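Local coordinates for thrombospondin related anonymous protein (Plasmodium falciparum, PDB 4F1J) that probably serves as a membrane-bound adhesin of the parasite, binding magnesium at the metal-dependent adhesion site of its von Willebrand factor A domain, at residues S17-R22 and L121-P126; H23-H28 and T85-G90. All coordinates share one frame; numbering follows the deposited sequence.

Contact 1 of 2, residues S17-R22 and L121-P126; sequences SGSIRR and LTDGIP. With MG (magnesium ion), chain C; SO4 (sulfate ion), chain G.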
# COMPACT_ATOMS: atom_id res chain seq x y z
N SER A 17 -6.50 0.90 11.22
CA SER A 17 -6.69 0.32 12.56
C SER A 17 -6.82 1.41 13.64
O SER A 17 -6.30 2.53 13.50
CB SER A 17 -5.53 -0.60 12.93
OG SER A 17 -4.27 0.04 12.93
N GLY A 18 -7.51 1.05 14.73
CA GLY A 18 -7.76 2.01 15.83
C GLY A 18 -6.52 2.59 16.49
O GLY A 18 -6.53 3.74 16.96
N SER A 19 -5.43 1.83 16.47
CA SER A 19 -4.15 2.25 17.04
C SER A 19 -3.63 3.58 16.50
O SER A 19 -2.86 4.29 17.16
CB SER A 19 -3.10 1.20 16.74
OG SER A 19 -2.96 1.09 15.34
N ILE A 20 -4.04 3.89 15.28
CA ILE A 20 -3.61 5.11 14.58
C ILE A 20 -3.90 6.39 15.35
O ILE A 20 -3.08 7.30 15.37
CB ILE A 20 -4.24 5.18 13.18
CG1 ILE A 20 -3.63 4.08 12.29
CG2 ILE A 20 -4.04 6.60 12.55
CD1 ILE A 20 -4.25 3.97 10.88
N ARG A 21 -5.08 6.42 15.96
CA ARG A 21 -5.67 7.61 16.58
C ARG A 21 -6.17 8.58 15.52
O ARG A 21 -5.50 8.85 14.51
CB ARG A 21 -4.72 8.30 17.56
CG ARG A 21 -4.11 7.40 18.62
CD ARG A 21 -5.15 6.84 19.55
NE ARG A 21 -4.62 5.91 20.55
CZ ARG A 21 -3.99 6.26 21.67
NH1 ARG A 21 -3.76 7.54 21.98
NH2 ARG A 21 -3.58 5.31 22.51
N ARG A 22 -7.36 9.10 15.76
CA ARG A 22 -8.00 10.03 14.84
C ARG A 22 -7.10 11.20 14.43
O ARG A 22 -7.05 11.56 13.25
CB ARG A 22 -9.32 10.53 15.42
CG ARG A 22 -10.03 11.54 14.61
CD ARG A 22 -10.57 11.00 13.31
NE ARG A 22 -11.29 12.03 12.58
CZ ARG A 22 -11.87 11.87 11.39
NH1 ARG A 22 -11.84 10.70 10.77
NH2 ARG A 22 -12.49 12.89 10.83
N LEU A 121 0.64 0.61 3.63
CA LEU A 121 0.91 1.61 4.67
C LEU A 121 0.36 1.04 5.99
O LEU A 121 -0.81 0.71 6.08
CB LEU A 121 0.23 2.94 4.34
CG LEU A 121 0.45 3.56 2.96
CD1 LEU A 121 -0.28 4.91 2.89
CD2 LEU A 121 1.92 3.65 2.63
N THR A 122 1.23 0.83 6.98
CA THR A 122 0.75 0.16 8.21
C THR A 122 1.42 0.71 9.45
O THR A 122 2.56 1.12 9.41
CB THR A 122 0.95 -1.38 8.13
OG1 THR A 122 0.24 -2.05 9.19
CG2 THR A 122 2.44 -1.75 8.11
N ASP A 123 0.70 0.68 10.57
CA ASP A 123 1.27 1.08 11.87
C ASP A 123 1.32 -0.09 12.86
O ASP A 123 1.48 0.14 14.07
CB ASP A 123 0.47 2.23 12.46
CG ASP A 123 -0.74 1.79 13.26
OD1 ASP A 123 -1.37 0.74 12.93
OD2 ASP A 123 -1.08 2.54 14.19
N GLY A 124 1.17 -1.31 12.37
CA GLY A 124 1.10 -2.47 13.24
C GLY A 124 1.58 -3.75 12.60
O GLY A 124 2.15 -3.77 11.51
N ILE A 125 1.35 -4.83 13.35
CA ILE A 125 1.65 -6.18 12.93
C ILE A 125 0.32 -6.87 12.53
O ILE A 125 -0.70 -6.68 13.20
CB ILE A 125 2.32 -6.94 14.09
CG1 ILE A 125 3.65 -6.27 14.48
CG2 ILE A 125 2.58 -8.38 13.70
CD1 ILE A 125 4.04 -6.51 15.90
N PRO A 126 0.34 -7.68 11.46
CA PRO A 126 -0.89 -8.34 11.09
C PRO A 126 -1.44 -9.25 12.20
O PRO A 126 -0.67 -9.84 12.95
CB PRO A 126 -0.48 -9.21 9.89
CG PRO A 126 0.78 -8.65 9.42
CD PRO A 126 1.45 -8.03 10.57
MG MG C . -2.50 -0.53 14.10
S SO4 G . -11.29 15.88 13.13
O1 SO4 G . -10.01 16.54 13.00
O2 SO4 G . -12.24 16.69 13.89
O3 SO4 G . -11.82 15.70 11.77
O4 SO4 G . -11.15 14.63 13.84
O HOH W 1 -0.93 -0.89 15.33
O HOH W 2 -2.12 -1.96 12.55
O HOH W 3 -3.48 -1.78 15.28
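S19 OG is gripped twice: it coordinates the magnesium ion at 2.1 Å and donates a hydrogen bond to D123 OD2 at 2.6 Å, meeting that oxygen on its syn lone pair. The two carboxylate oxygens of D123 thus divide the work, OD1 binding the magnesium ion at 2.1 Å and OD2 holding the serine that shares it. S17 OG, 2.2 Å from the magnesium ion, is the third protein ligand, and it is also hydrogen-bonded to D15. In both serines OG lies between the backbone N and the carbonyl carbon (chi1 59° and 62°), a short reach that delivers a neutral oxygen to the ion. Three waters complete six-fold coordination, and water 1 also donates to the backbone O of D123. I20 CG1 lies 3.5 Å from D123 OD2, setting an aliphatic carbon beside the carboxylate. The loop 17-20 is held in its turn by the backbone bond from I20 N to S17 O. This is the DxSxS-type MIDAS of a von Willebrand factor A domain. With one carboxylate and two hydroxyls as direct protein ligands, the ion probably keeps much of its positive charge, consistent with a site where an acidic ligand group could replace a water.

Contact 2 of 2, residues H23-H28 and T85-G90; sequences HNWVKH and TNLPYG
W25 and the pair L87-P88 meet by van der Waals packing, with no hydrogen bond between 23-28 and 85-90. The indole receives the loop on one face: L87 CB sits 3.6 Å above its plane, offset toward the rim, and P88 N lies higher over the same face. L87 then sends CD1 to the six-membered ring, 3.6 Å from W25 CZ2. At the other end of the side chain, P88 CD packs 3.7 Å from W25 CB, so the proline ring covers the stem of the tryptophan while leucine covers its far part. W25 CG is anti to its own N (chi1 -179°), which carries the broad ring off the helix toward the loop. The peptide bond before P88 is cis, a geometry that proline accepts more readily than other residues.

Polar bonds order the partners instead of crossing between them. T85 OG1 accepts from L87 N at 3.1 Å, forming an ST turn that ends on L87, and W25 NE1 is satisfied by L82 O. The contact therefore fastens the start of helix 22-38, which follows strand 8-15, to the loop joining helices 72-80 and 94-106.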
# COMPACT_ATOMS: atom_id res chain seq x y z
N HIS A 23 -6.37 11.80 15.38
CA HIS A 23 -5.60 13.01 15.00
C HIS A 23 -4.48 12.66 14.00
O HIS A 23 -4.21 13.42 13.08
CB HIS A 23 -5.05 13.75 16.23
CG HIS A 23 -4.07 12.95 17.02
ND1 HIS A 23 -2.73 12.97 16.75
CD2 HIS A 23 -4.22 12.17 18.12
CE1 HIS A 23 -2.09 12.20 17.61
NE2 HIS A 23 -2.97 11.72 18.47
N ASN A 24 -3.89 11.48 14.14
CA ASN A 24 -2.89 10.99 13.20
C ASN A 24 -3.50 10.60 11.87
O ASN A 24 -2.89 10.86 10.82
CB ASN A 24 -2.13 9.79 13.75
CG ASN A 24 -1.09 10.18 14.76
OD1 ASN A 24 -0.47 11.24 14.67
ND2 ASN A 24 -0.83 9.28 15.71
N TRP A 25 -4.69 10.02 11.89
CA TRP A 25 -5.41 9.70 10.65
C TRP A 25 -5.63 10.96 9.81
O TRP A 25 -5.38 11.00 8.60
CB TRP A 25 -6.75 9.07 10.96
CG TRP A 25 -7.53 8.68 9.77
CD1 TRP A 25 -8.63 9.29 9.28
CD2 TRP A 25 -7.29 7.54 8.93
NE1 TRP A 25 -9.09 8.63 8.18
CE2 TRP A 25 -8.28 7.56 7.93
CE3 TRP A 25 -6.32 6.53 8.90
CZ2 TRP A 25 -8.35 6.59 6.93
CZ3 TRP A 25 -6.39 5.58 7.91
CH2 TRP A 25 -7.39 5.61 6.94
N VAL A 26 -6.10 12.01 10.48
CA VAL A 26 -6.44 13.26 9.81
C VAL A 26 -5.20 14.05 9.42
O VAL A 26 -5.09 14.55 8.26
CB VAL A 26 -7.35 14.11 10.75
CG1 VAL A 26 -7.49 15.57 10.22
CG2 VAL A 26 -8.71 13.43 10.89
N LYS A 27 -4.25 14.20 10.35
CA LYS A 27 -3.08 15.05 10.10
C LYS A 27 -1.94 14.38 9.34
O LYS A 27 -1.14 15.08 8.72
CB LYS A 27 -2.54 15.69 11.40
CG LYS A 27 -3.52 16.66 12.06
CD LYS A 27 -4.08 17.74 11.13
CE LYS A 27 -3.22 18.99 11.07
NZ LYS A 27 -3.85 20.06 10.20
N HIS A 28 -1.89 13.05 9.35
CA HIS A 28 -0.76 12.34 8.75
C HIS A 28 -1.11 11.21 7.78
O HIS A 28 -0.56 11.20 6.66
CB HIS A 28 0.17 11.81 9.82
CG HIS A 28 0.69 12.87 10.75
ND1 HIS A 28 1.47 13.91 10.32
CD2 HIS A 28 0.53 13.03 12.08
CE1 HIS A 28 1.77 14.68 11.36
NE2 HIS A 28 1.21 14.17 12.44
N THR A 85 -15.42 10.16 7.72
CA THR A 85 -15.81 8.80 8.05
C THR A 85 -15.63 8.56 9.55
O THR A 85 -15.14 9.43 10.27
CB THR A 85 -14.86 7.79 7.37
OG1 THR A 85 -13.55 7.99 7.89
CG2 THR A 85 -14.84 7.95 5.85
N ASN A 86 -15.97 7.34 9.97
CA ASN A 86 -15.75 6.86 11.33
C ASN A 86 -14.37 6.26 11.52
O ASN A 86 -14.12 5.59 12.51
CB ASN A 86 -16.82 5.82 11.72
CG ASN A 86 -16.76 4.55 10.89
OD1 ASN A 86 -16.09 4.48 9.86
ND2 ASN A 86 -17.49 3.51 11.35
N LEU A 87 -13.46 6.53 10.59
CA LEU A 87 -12.11 5.96 10.67
C LEU A 87 -11.23 6.85 11.52
O LEU A 87 -11.46 8.04 11.62
CB LEU A 87 -11.51 5.88 9.28
CG LEU A 87 -12.24 4.94 8.32
CD1 LEU A 87 -11.58 5.08 6.91
CD2 LEU A 87 -12.25 3.50 8.83
N PRO A 88 -10.20 6.28 12.14
CA PRO A 88 -9.79 4.87 12.15
C PRO A 88 -10.45 4.06 13.25
O PRO A 88 -10.93 4.62 14.24
CB PRO A 88 -8.30 4.98 12.42
CG PRO A 88 -8.20 6.19 13.33
CD PRO A 88 -9.26 7.13 12.89
N TYR A 89 -10.44 2.74 13.09
CA TYR A 89 -10.94 1.83 14.11
C TYR A 89 -10.61 0.39 13.73
O TYR A 89 -10.40 0.07 12.54
CB TYR A 89 -12.46 1.98 14.28
CG TYR A 89 -13.31 1.38 13.18
CD1 TYR A 89 -13.60 0.02 13.18
CD2 TYR A 89 -13.83 2.17 12.17
CE1 TYR A 89 -14.39 -0.55 12.18
CE2 TYR A 89 -14.60 1.61 11.16
CZ TYR A 89 -14.88 0.24 11.18
OH TYR A 89 -15.67 -0.30 10.19
N GLY A 90 -10.56 -0.48 14.73
CA GLY A 90 -10.49 -1.91 14.50
C GLY A 90 -9.08 -2.46 14.45
O GLY A 90 -8.13 -1.76 14.78

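Overall arrangement
The two contacts lie side by side on the same side of the domain, their centres about 9 Å apart, and 85-90 falls within the chain loop closed by contact 1. Segments 17-22 and 23-28 run on directly, so the metal-binding loop leads straight into the helix that carries contact 2. Segment 85-90 also touches this loop: probable hydrogen bonds join R22 NH1 to L87 O at 2.8 Å and G18 N to G90 O at 2.9 Å, while P88 CB packs 3.3 Å from S17 O. The side chain of P88 comes within about 8 Å of the magnesium ion and about 6 Å of the side chain of S17, so contact 2 lies next to the metal site without supplying a ligand.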